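Local coordinates for protein triacylglycerol lipase (Yarrowia lipolytica, PDB 3O0D) that probably hydrolyses triacylglycerols, releasing their fatty acids, as a secreted lipase with the alpha/beta-hydrolase fold, at residues His89-Val94 and Asn288-Phe293; Arg63-Val68 and Ile95-Ile100; Lys39-Gly44 and Tyr71-His76. All blocks are in the same frame, centred on the assembly; numbering follows the deposited sequence.

Contacts 1 and 2 use the same helix, 91-100, which probably forms the lid of this class 3 lipase. Its first turn meets the probable catalytic histidine, His-289, in contact 1, and its second half meets the turn of residues 63-68 in contact 2. Their centres lie about 12 Å apart and they touch directly: His-289 CD2 is 3.6 Å from Ile-95 CD1, and His-89 CB is 3.8 Å from Ile-65 CD1. Contact 3 lies apart, its centre about 23 Å from that of contact 1 and about 27 Å from that of contact 2. It packs a loop against strand 68-75, whose first residue, Val-68, ends the turn segment of contact 2.

Contact 1: residues His89-Val94 and Asn288-Phe293; sequences HSLEDV and NHLQYF
Leu-91, in the first turn of helix 91-100, reaches across to His-289 and Leu-290 of helix 285-290, sending one methyl to each. Leu-91 CD1 packs on Leu-290 CD2 at 3.6 Å, a close van der Waals contact between branched apolar ends. Leu-91 CD2 approaches the edge of the His-289 imidazole close to the ring plane, 4.1 Å from His-289 NE2 and equally far from His-289 CD2. The methyl lies beside the NE2-CD2 side of the ring; NE2 is hydrogen-bonded with Ser-162 OG and ND1 with Asp-230 OD2. This Ser-His-Asp geometry is consistent with the catalytic triad of a lipase.

With CG anti to the backbone N (chi1 -176°), the His-289 ring extends toward Ser-162 and Leu-91. The CB of Leu-290 leaves the backbone to one side of the contact, yet its CD2 end comes nearer and meets Leu-91. Leucine suits both places, since two methyls on a flexible stem can touch different neighbours without asking for polar partners.

The start of the Leu-91 helix is capped locally. Ser-90 is its N-cap, and its OG accepts from Asp-93 N at 3.1 Å in a nearly straight bond of 162°, which satisfies an amide that has no preceding helical carbonyl.

Leu-91 also rests on Ser-162, on Tyr-29 and, farther back along helix 285-290, on Ile-286. The contact thus lays the start of helix 91-100 over the part of helix 285-290 around His-289, while Tyr-292 and Phe-293 pack on strand 247-250, Phe-293 also on helix 12-27.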
loop_
_atom_site.group_PDB
_atom_site.type_symbol
_atom_site.label_atom_id
_atom_site.label_comp_id
_atom_site.label_asym_id
_atom_site.label_seq_id
_atom_site.Cartn_x
_atom_site.Cartn_y
_atom_site.Cartn_z
ATOM N N HIS A 89 -12.778 0.268 9.034
ATOM C CA HIS A 89 -13.408 1.433 9.645
ATOM C C HIS A 89 -13.223 2.701 8.777
ATOM O O HIS A 89 -12.417 2.714 7.803
ATOM C CB HIS A 89 -12.944 1.547 11.101
ATOM C CG HIS A 89 -13.647 0.532 11.955
ATOM N ND1 HIS A 89 -14.924 0.745 12.425
ATOM C CD2 HIS A 89 -13.295 -0.722 12.356
ATOM C CE1 HIS A 89 -15.341 -0.344 13.070
ATOM N NE2 HIS A 89 -14.383 -1.256 13.021
ATOM N N SER A 90 -14.079 3.695 9.033
ATOM C CA SER A 90 -14.012 4.939 8.275
ATOM C C SER A 90 -12.612 5.538 8.278
ATOM O O SER A 90 -11.844 5.517 9.263
ATOM C CB SER A 90 -15.072 5.954 8.831
ATOM O OG SER A 90 -14.547 6.639 9.975
ATOM N N LEU A 91 -12.250 6.146 7.135
ATOM C CA LEU A 91 -10.960 6.795 7.071
ATOM C C LEU A 91 -10.793 7.794 8.190
ATOM O O LEU A 91 -9.737 7.851 8.767
ATOM C CB LEU A 91 -10.798 7.504 5.686
ATOM C CG LEU A 91 -10.842 6.544 4.514
ATOM C CD1 LEU A 91 -11.001 7.342 3.218
ATOM C CD2 LEU A 91 -9.474 5.770 4.488
ATOM N N GLU A 92 -11.848 8.572 8.530
ATOM C CA GLU A 92 -11.710 9.567 9.573
ATOM C C GLU A 92 -11.340 8.934 10.902
ATOM O O GLU A 92 -10.406 9.393 11.586
ATOM C CB GLU A 92 -13.027 10.340 9.785
ATOM C CG GLU A 92 -13.145 11.431 8.841
ATOM N N ASP A 93 -12.033 7.865 11.247
ATOM C CA ASP A 93 -11.724 7.154 12.520
ATOM C C ASP A 93 -10.327 6.539 12.553
ATOM O O ASP A 93 -9.578 6.659 13.558
ATOM C CB ASP A 93 -12.731 6.063 12.877
ATOM C CG ASP A 93 -14.194 6.598 13.090
ATOM O OD1 ASP A 93 -14.467 7.848 13.141
ATOM O OD2 ASP A 93 -15.074 5.727 13.177
ATOM N N VAL A 94 -9.959 5.836 11.468
ATOM C CA VAL A 94 -8.651 5.252 11.444
ATOM C C VAL A 94 -7.545 6.327 11.474
ATOM O O VAL A 94 -6.559 6.185 12.218
ATOM C CB VAL A 94 -8.574 4.337 10.201
ATOM C CG1 VAL A 94 -7.157 3.783 10.134
ATOM C CG2 VAL A 94 -9.601 3.224 10.369
ATOM N N ASN A 288 -7.788 15.214 0.383
ATOM C CA ASN A 288 -6.484 15.121 -0.274
ATOM C C ASN A 288 -5.993 13.684 -0.202
ATOM O O ASN A 288 -5.258 13.231 -1.058
ATOM C CB ASN A 288 -5.425 15.956 0.430
ATOM C CG ASN A 288 -5.698 17.483 0.291
ATOM O OD1 ASN A 288 -6.400 17.890 -0.616
ATOM N ND2 ASN A 288 -5.096 18.290 1.145
ATOM N N HIS A 289 -6.439 12.980 0.818
ATOM C CA HIS A 289 -6.100 11.549 0.934
ATOM C C HIS A 289 -6.849 10.660 -0.031
ATOM O O HIS A 289 -6.409 9.513 -0.295
ATOM C CB HIS A 289 -6.449 11.121 2.378
ATOM C CG HIS A 289 -6.087 9.684 2.734
ATOM N ND1 HIS A 289 -4.820 9.160 2.530
ATOM C CD2 HIS A 289 -6.793 8.734 3.412
ATOM C CE1 HIS A 289 -4.753 7.953 3.099
ATOM N NE2 HIS A 289 -5.952 7.661 3.599
ATOM N N LEU A 290 -7.907 11.157 -0.692
ATOM C CA LEU A 290 -8.673 10.337 -1.702
ATOM C C LEU A 290 -8.095 10.438 -3.130
ATOM O O LEU A 290 -8.481 9.636 -3.948
ATOM C CB LEU A 290 -10.150 10.734 -1.800
ATOM C CG LEU A 290 -10.841 10.770 -0.422
ATOM C CD1 LEU A 290 -12.372 10.938 -0.664
ATOM C CD2 LEU A 290 -10.471 9.492 0.398
ATOM N N GLN A 291 -7.321 11.469 -3.421
ATOM C CA GLN A 291 -6.943 11.848 -4.776
ATOM C C GLN A 291 -5.685 11.171 -5.310
ATOM O O GLN A 291 -4.667 11.743 -5.289
ATOM C CB GLN A 291 -6.835 13.392 -4.916
ATOM C CG GLN A 291 -8.118 14.094 -4.587
ATOM C CD GLN A 291 -7.960 15.591 -4.383
ATOM O OE1 GLN A 291 -7.156 16.025 -3.643
ATOM N NE2 GLN A 291 -8.819 16.343 -5.011
ATOM N N TYR A 292 -5.859 9.933 -5.769
ATOM C CA TYR A 292 -4.788 9.069 -6.225
ATOM C C TYR A 292 -5.112 8.505 -7.630
ATOM O O TYR A 292 -5.449 7.408 -7.741
ATOM C CB TYR A 292 -4.543 7.922 -5.221
ATOM C CG TYR A 292 -3.719 8.357 -4.028
ATOM C CD1 TYR A 292 -4.314 8.866 -2.885
ATOM C CD2 TYR A 292 -2.376 8.301 -4.055
ATOM C CE1 TYR A 292 -3.586 9.290 -1.837
ATOM C CE2 TYR A 292 -1.630 8.716 -3.017
ATOM C CZ TYR A 292 -2.213 9.247 -1.888
ATOM O OH TYR A 292 -1.389 9.692 -0.885
ATOM N N PHE A 293 -4.947 9.340 -8.652
ATOM C CA PHE A 293 -5.322 9.024 -10.051
ATOM C C PHE A 293 -6.844 8.989 -10.242
ATOM O O PHE A 293 -7.389 9.716 -11.028
ATOM C CB PHE A 293 -4.676 7.723 -10.586
ATOM C CG PHE A 293 -3.174 7.763 -10.652
ATOM C CD1 PHE A 293 -2.431 7.221 -9.663
ATOM C CD2 PHE A 293 -2.514 8.270 -11.725
ATOM C CE1 PHE A 293 -1.141 7.274 -9.663
ATOM C CE2 PHE A 293 -1.167 8.296 -11.710
ATOM C CZ PHE A 293 -0.495 7.777 -10.662
#

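Contact 2: residues Arg63-Val68 and Ile95-Ile100; sequences RLIFDV and ITDIRI
In Phe-66, CG stands anti to the carbonyl carbon (chi1 -75°), which swings the ring beside its own backbone N and toward Asp-97 and Ile-98. Ile-65 has CG1 anti to the backbone N (chi1 -177°), with CG2 between N and the carbonyl carbon, and both branches meet Asp-97 OD2. Asp-97 OD1 lies 3.6 Å from Phe-66 CE2, at the ring edge and near its plane, with the carboxylate turned 79° from the ring. Asp-97 OD2 lies 4.0 Å from Ile-65 CG2. An aromatic edge, with its slightly positive hydrogens, probably suits a carboxylate oxygen better than the electron-rich face would.

Farther round the same edge, Phe-66 CE1 packs on Ile-98 CG1 at 3.9 Å. Asp-97 and Ile-98 are consecutive on the helix, and the broad ring bridges a polar neighbour and an apolar one.

Phe-66 is presented by a type I beta turn from Leu-64 to Asp-67, closed by Asp-67 N to Leu-64 O at 3.1 Å. Asp-67 OD2 also accepts from Leu-64 N, which comes from above the carboxylate plane.

Helix 91-100 follows strand 80-87 near the probable catalytic site, where class 3 lipases carry their lid; the turn packs on its flank.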
loop_
_atom_site.group_PDB
_atom_site.type_symbol
_atom_site.label_atom_id
_atom_site.label_comp_id
_atom_site.label_asym_id
_atom_site.label_seq_id
_atom_site.Cartn_x
_atom_site.Cartn_y
_atom_site.Cartn_z
ATOM N N ARG A 63 -14.241 -5.777 13.629
ATOM C CA ARG A 63 -14.213 -5.899 15.121
ATOM C C ARG A 63 -13.367 -4.876 15.854
ATOM O O ARG A 63 -13.769 -4.390 16.954
ATOM C CB ARG A 63 -14.008 -7.394 15.555
ATOM C CG ARG A 63 -15.339 -8.127 15.322
ATOM C CD ARG A 63 -15.199 -9.640 15.532
ATOM N NE ARG A 63 -14.295 -10.263 14.552
ATOM C CZ ARG A 63 -14.055 -11.570 14.504
ATOM N NH1 ARG A 63 -14.649 -12.393 15.375
ATOM N NH2 ARG A 63 -13.215 -12.061 13.604
ATOM N N LEU A 64 -12.216 -4.505 15.269
ATOM C CA LEU A 64 -11.215 -3.638 15.893
ATOM C C LEU A 64 -10.914 -2.544 14.910
ATOM O O LEU A 64 -11.150 -2.751 13.673
ATOM C CB LEU A 64 -9.946 -4.405 16.175
ATOM C CG LEU A 64 -10.215 -5.598 17.106
ATOM C CD1 LEU A 64 -8.981 -6.522 17.204
ATOM C CD2 LEU A 64 -10.651 -5.069 18.512
ATOM N N ILE A 65 -10.420 -1.433 15.462
ATOM C CA ILE A 65 -10.191 -0.206 14.692
ATOM C C ILE A 65 -9.145 -0.430 13.604
ATOM O O ILE A 65 -9.206 0.199 12.562
ATOM C CB ILE A 65 -9.808 0.997 15.602
ATOM C CG1 ILE A 65 -9.663 2.232 14.756
ATOM C CG2 ILE A 65 -8.507 0.770 16.360
ATOM C CD1 ILE A 65 -11.025 2.687 14.197
ATOM N N PHE A 66 -8.236 -1.363 13.829
ATOM C CA PHE A 66 -7.229 -1.660 12.747
ATOM C C PHE A 66 -7.494 -2.891 11.903
ATOM O O PHE A 66 -6.570 -3.370 11.171
ATOM C CB PHE A 66 -5.875 -1.721 13.377
ATOM C CG PHE A 66 -5.335 -0.374 13.734
ATOM C CD1 PHE A 66 -4.752 0.443 12.763
ATOM C CD2 PHE A 66 -5.375 0.076 15.049
ATOM C CE1 PHE A 66 -4.260 1.659 13.084
ATOM C CE2 PHE A 66 -4.853 1.313 15.389
ATOM C CZ PHE A 66 -4.336 2.123 14.443
ATOM N N ASP A 67 -8.696 -3.385 11.930
ATOM C CA ASP A 67 -9.066 -4.535 11.122
ATOM C C ASP A 67 -9.296 -4.117 9.647
ATOM O O ASP A 67 -9.460 -2.920 9.336
ATOM C CB ASP A 67 -10.307 -5.180 11.632
ATOM C CG ASP A 67 -10.026 -6.132 12.826
ATOM O OD1 ASP A 67 -8.845 -6.430 13.145
ATOM O OD2 ASP A 67 -11.033 -6.606 13.364
ATOM N N VAL A 68 -9.301 -5.132 8.782
ATOM C CA VAL A 68 -9.221 -4.903 7.350
ATOM C C VAL A 68 -10.336 -5.588 6.587
ATOM O O VAL A 68 -10.991 -6.568 7.060
ATOM C CB VAL A 68 -7.804 -5.308 6.790
ATOM C CG1 VAL A 68 -6.685 -4.480 7.332
ATOM C CG2 VAL A 68 -7.604 -6.800 7.014
ATOM N N ILE A 95 -7.648 7.419 10.658
ATOM C CA ILE A 95 -6.535 8.358 10.608
ATOM C C ILE A 95 -6.409 9.071 11.968
ATOM O O ILE A 95 -5.317 9.425 12.381
ATOM C CB ILE A 95 -6.765 9.373 9.461
ATOM C CG1 ILE A 95 -6.665 8.593 8.156
ATOM C CG2 ILE A 95 -5.846 10.637 9.544
ATOM C CD1 ILE A 95 -7.365 9.291 6.959
ATOM N N THR A 96 -7.570 9.303 12.612
ATOM C CA THR A 96 -7.510 9.966 13.928
ATOM C C THR A 96 -6.718 9.083 14.870
ATOM O O THR A 96 -5.845 9.586 15.580
ATOM C CB THR A 96 -8.909 10.299 14.516
ATOM O OG1 THR A 96 -9.639 11.176 13.614
ATOM C CG2 THR A 96 -8.712 11.034 15.838
ATOM N N ASP A 97 -6.977 7.773 14.889
ATOM C CA ASP A 97 -6.174 6.912 15.727
ATOM C C ASP A 97 -4.709 6.921 15.423
ATOM O O ASP A 97 -3.845 6.943 16.304
ATOM C CB ASP A 97 -6.706 5.513 15.608
ATOM C CG ASP A 97 -6.502 4.764 16.805
ATOM O OD1 ASP A 97 -5.305 4.478 17.098
ATOM O OD2 ASP A 97 -7.548 4.472 17.453
ATOM N N ILE A 98 -4.342 6.865 14.140
ATOM C CA ILE A 98 -2.953 6.824 13.810
ATOM C C ILE A 98 -2.188 8.102 14.168
ATOM O O ILE A 98 -1.004 8.058 14.557
ATOM C CB ILE A 98 -2.836 6.586 12.269
ATOM C CG1 ILE A 98 -3.441 5.260 11.893
ATOM C CG2 ILE A 98 -1.441 6.835 11.760
ATOM C CD1 ILE A 98 -3.627 5.162 10.269
ATOM N N ARG A 99 -2.870 9.232 13.994
ATOM C CA ARG A 99 -2.333 10.594 14.138
ATOM C C ARG A 99 -2.075 10.925 15.622
ATOM O O ARG A 99 -1.066 11.523 15.964
ATOM C CB ARG A 99 -3.371 11.556 13.555
ATOM C CG ARG A 99 -2.853 12.893 13.041
ATOM C CD ARG A 99 -3.975 13.638 12.330
ATOM N NE ARG A 99 -5.096 13.960 13.217
ATOM C CZ ARG A 99 -6.232 14.542 12.822
ATOM N NH1 ARG A 99 -6.416 14.871 11.547
ATOM N NH2 ARG A 99 -7.175 14.813 13.710
ATOM N N ILE A 100 -2.987 10.485 16.482
ATOM C CA ILE A 100 -3.083 10.916 17.894
ATOM C C ILE A 100 -2.677 9.858 18.936
ATOM O O ILE A 100 -2.131 10.204 19.990
ATOM C CB ILE A 100 -4.577 11.389 18.220
ATOM C CG1 ILE A 100 -5.149 12.402 17.195
ATOM C CG2 ILE A 100 -4.714 11.934 19.628
ATOM C CD1 ILE A 100 -4.287 13.708 17.030
#

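Contact 3: residues Lys39-Gly44 and Tyr71-His76; sequences KPFNCG and YLAVDH
Phe-41 meets Tyr-71 and Ala-73 where a loop packs on the central sheet of the alpha/beta-hydrolase fold. The loop joins helix 12-27 to an edge strand of the sheet, 53-60; Tyr-71 and Ala-73 belong to the next strand in, 68-75. Phe-41 and Asn-42, opposite Phe-38, fit a classic beta bulge, just after the cis peptide bond that precedes Pro-40.

The CE1 and CZ atoms of Phe-41 share the touching. Phe-41 CE1 lies 3.9 Å from Tyr-71 CE1 and 4.4 Å from Ala-73 CB. The rings meet obliquely, centroids 5.8 Å apart and planes inclined at 56°. Phe-41 CZ comes within 3.9 Å of Tyr-71 OH, which sits at the phenylalanine's edge, in its plane.

Tyr-71 has its CG between backbone N and carbonyl carbon (chi1 60°), which folds the ring back over its own strand, so that Ala-73 CB lies at the ring's edge in its plane. Being two residues apart, Tyr-71 and Ala-73 face the same side of the sheet; the small alanine leaves room for both rings, whereas Leu-72 and Val-74 face helix 127-150.

Phe-41 is further packed against Ile-27 and Val-53, and against Cys-47, whose disulfide with Cys-43 ties the loop to itself.

Dispersion between apolar surfaces carries this buried contact. The Tyr-71 hydroxyl, which borders the contact, donates to Leu-24 O of helix 12-27, so tyrosine can lend its ring to the core while its hydroxyl remains satisfied and probably limits how far the ring can shift.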
loop_
_atom_site.group_PDB
_atom_site.type_symbol
_atom_site.label_atom_id
_atom_site.label_comp_id
_atom_site.label_asym_id
_atom_site.label_seq_id
_atom_site.Cartn_x
_atom_site.Cartn_y
_atom_site.Cartn_z
ATOM N N LYS A 39 -19.467 -11.536 -8.998
ATOM C CA LYS A 39 -18.654 -12.440 -9.883
ATOM C C LYS A 39 -19.146 -12.224 -11.328
ATOM O O LYS A 39 -20.358 -12.009 -11.589
ATOM C CB LYS A 39 -18.721 -13.935 -9.381
ATOM C CG LYS A 39 -17.870 -14.232 -8.050
ATOM C CD LYS A 39 -18.158 -15.622 -7.402
ATOM C CE LYS A 39 -17.048 -16.110 -6.431
ATOM N NZ LYS A 39 -16.976 -15.325 -5.148
ATOM N N PRO A 40 -18.218 -12.252 -12.325
ATOM C CA PRO A 40 -16.821 -12.529 -12.123
ATOM C C PRO A 40 -16.133 -11.418 -11.491
ATOM O O PRO A 40 -15.376 -11.666 -10.568
ATOM C CB PRO A 40 -16.266 -12.736 -13.574
ATOM C CG PRO A 40 -17.387 -12.813 -14.411
ATOM C CD PRO A 40 -18.530 -12.078 -13.751
ATOM N N PHE A 41 -16.329 -10.196 -11.964
ATOM C CA PHE A 41 -15.635 -9.054 -11.389
ATOM C C PHE A 41 -16.342 -7.787 -11.819
ATOM O O PHE A 41 -15.823 -7.015 -12.625
ATOM C CB PHE A 41 -14.176 -9.026 -11.845
ATOM C CG PHE A 41 -13.293 -8.155 -10.996
ATOM C CD1 PHE A 41 -13.129 -8.418 -9.646
ATOM C CD2 PHE A 41 -12.626 -7.074 -11.548
ATOM C CE1 PHE A 41 -12.317 -7.620 -8.864
ATOM C CE2 PHE A 41 -11.813 -6.273 -10.771
ATOM C CZ PHE A 41 -11.659 -6.545 -9.426
ATOM N N ASN A 42 -17.540 -7.583 -11.286
ATOM C CA ASN A 42 -18.374 -6.473 -11.739
ATOM C C ASN A 42 -18.714 -5.532 -10.575
ATOM O O ASN A 42 -19.164 -6.010 -9.522
ATOM C CB ASN A 42 -19.698 -7.065 -12.282
ATOM C CG ASN A 42 -19.475 -7.997 -13.454
ATOM O OD1 ASN A 42 -18.583 -7.776 -14.240
ATOM N ND2 ASN A 42 -20.250 -9.062 -13.532
ATOM N N CYS A 43 -18.441 -4.241 -10.715
ATOM C CA CYS A 43 -18.631 -3.311 -9.606
ATOM C C CYS A 43 -18.651 -1.886 -10.122
ATOM O O CYS A 43 -18.198 -0.954 -9.458
ATOM C CB CYS A 43 -17.522 -3.480 -8.567
ATOM S SG CYS A 43 -15.946 -2.721 -9.026
ATOM N N GLY A 44 -19.184 -1.737 -11.326
ATOM C CA GLY A 44 -19.256 -0.447 -12.008
ATOM C C GLY A 44 -17.953 -0.084 -12.735
ATOM O O GLY A 44 -17.193 -0.973 -13.209
ATOM N N TYR A 71 -10.077 -8.043 -0.982
ATOM C CA TYR A 71 -10.495 -9.187 -1.824
ATOM C C TYR A 71 -9.234 -9.804 -2.475
ATOM O O TYR A 71 -8.137 -9.235 -2.474
ATOM C CB TYR A 71 -11.466 -8.791 -2.969
ATOM C CG TYR A 71 -10.850 -7.739 -3.951
ATOM C CD1 TYR A 71 -10.185 -8.154 -5.155
ATOM C CD2 TYR A 71 -11.025 -6.388 -3.750
ATOM C CE1 TYR A 71 -9.652 -7.210 -6.031
ATOM C CE2 TYR A 71 -10.479 -5.411 -4.647
ATOM C CZ TYR A 71 -9.834 -5.872 -5.785
ATOM O OH TYR A 71 -9.336 -4.933 -6.672
ATOM N N LEU A 72 -9.446 -11.027 -2.924
ATOM C CA LEU A 72 -8.427 -11.775 -3.613
ATOM C C LEU A 72 -9.006 -11.995 -4.972
ATOM O O LEU A 72 -10.128 -12.518 -5.157
ATOM C CB LEU A 72 -8.225 -13.113 -2.855
ATOM C CG LEU A 72 -7.224 -14.127 -3.415
ATOM C CD1 LEU A 72 -5.817 -13.596 -3.608
ATOM C CD2 LEU A 72 -7.270 -15.395 -2.487
ATOM N N ALA A 73 -8.196 -11.700 -6.047
ATOM C CA ALA A 73 -8.723 -11.974 -7.401
ATOM C C ALA A 73 -7.578 -12.512 -8.278
ATOM O O ALA A 73 -6.406 -12.393 -7.897
ATOM C CB ALA A 73 -9.211 -10.644 -8.026
ATOM N N VAL A 74 -7.949 -13.094 -9.436
ATOM C CA VAL A 74 -6.941 -13.650 -10.388
ATOM C C VAL A 74 -7.209 -12.958 -11.744
ATOM O O VAL A 74 -8.333 -12.980 -12.243
ATOM C CB VAL A 74 -7.136 -15.147 -10.543
ATOM C CG1 VAL A 74 -6.087 -15.660 -11.597
ATOM C CG2 VAL A 74 -6.855 -15.825 -9.182
ATOM N N ASP A 75 -6.150 -12.399 -12.330
ATOM C CA ASP A 75 -6.284 -11.655 -13.628
ATOM C C ASP A 75 -5.513 -12.613 -14.605
ATOM O O ASP A 75 -4.272 -12.722 -14.582
ATOM C CB ASP A 75 -5.574 -10.365 -13.510
ATOM C CG ASP A 75 -5.722 -9.490 -14.772
ATOM O OD1 ASP A 75 -5.832 -10.096 -15.861
ATOM O OD2 ASP A 75 -5.702 -8.243 -14.660
ATOM N N HIS A 76 -6.319 -13.287 -15.398
ATOM C CA HIS A 76 -5.835 -14.217 -16.429
ATOM C C HIS A 76 -5.316 -13.444 -17.613
ATOM O O HIS A 76 -4.654 -14.065 -18.491
ATOM C CB HIS A 76 -7.025 -15.074 -16.851
ATOM C CG HIS A 76 -7.536 -15.955 -15.753
ATOM N ND1 HIS A 76 -6.785 -16.993 -15.233
ATOM C CD2 HIS A 76 -8.671 -15.910 -15.024
ATOM C CE1 HIS A 76 -7.454 -17.570 -14.238
ATOM N NE2 HIS A 76 -8.615 -16.948 -14.114
#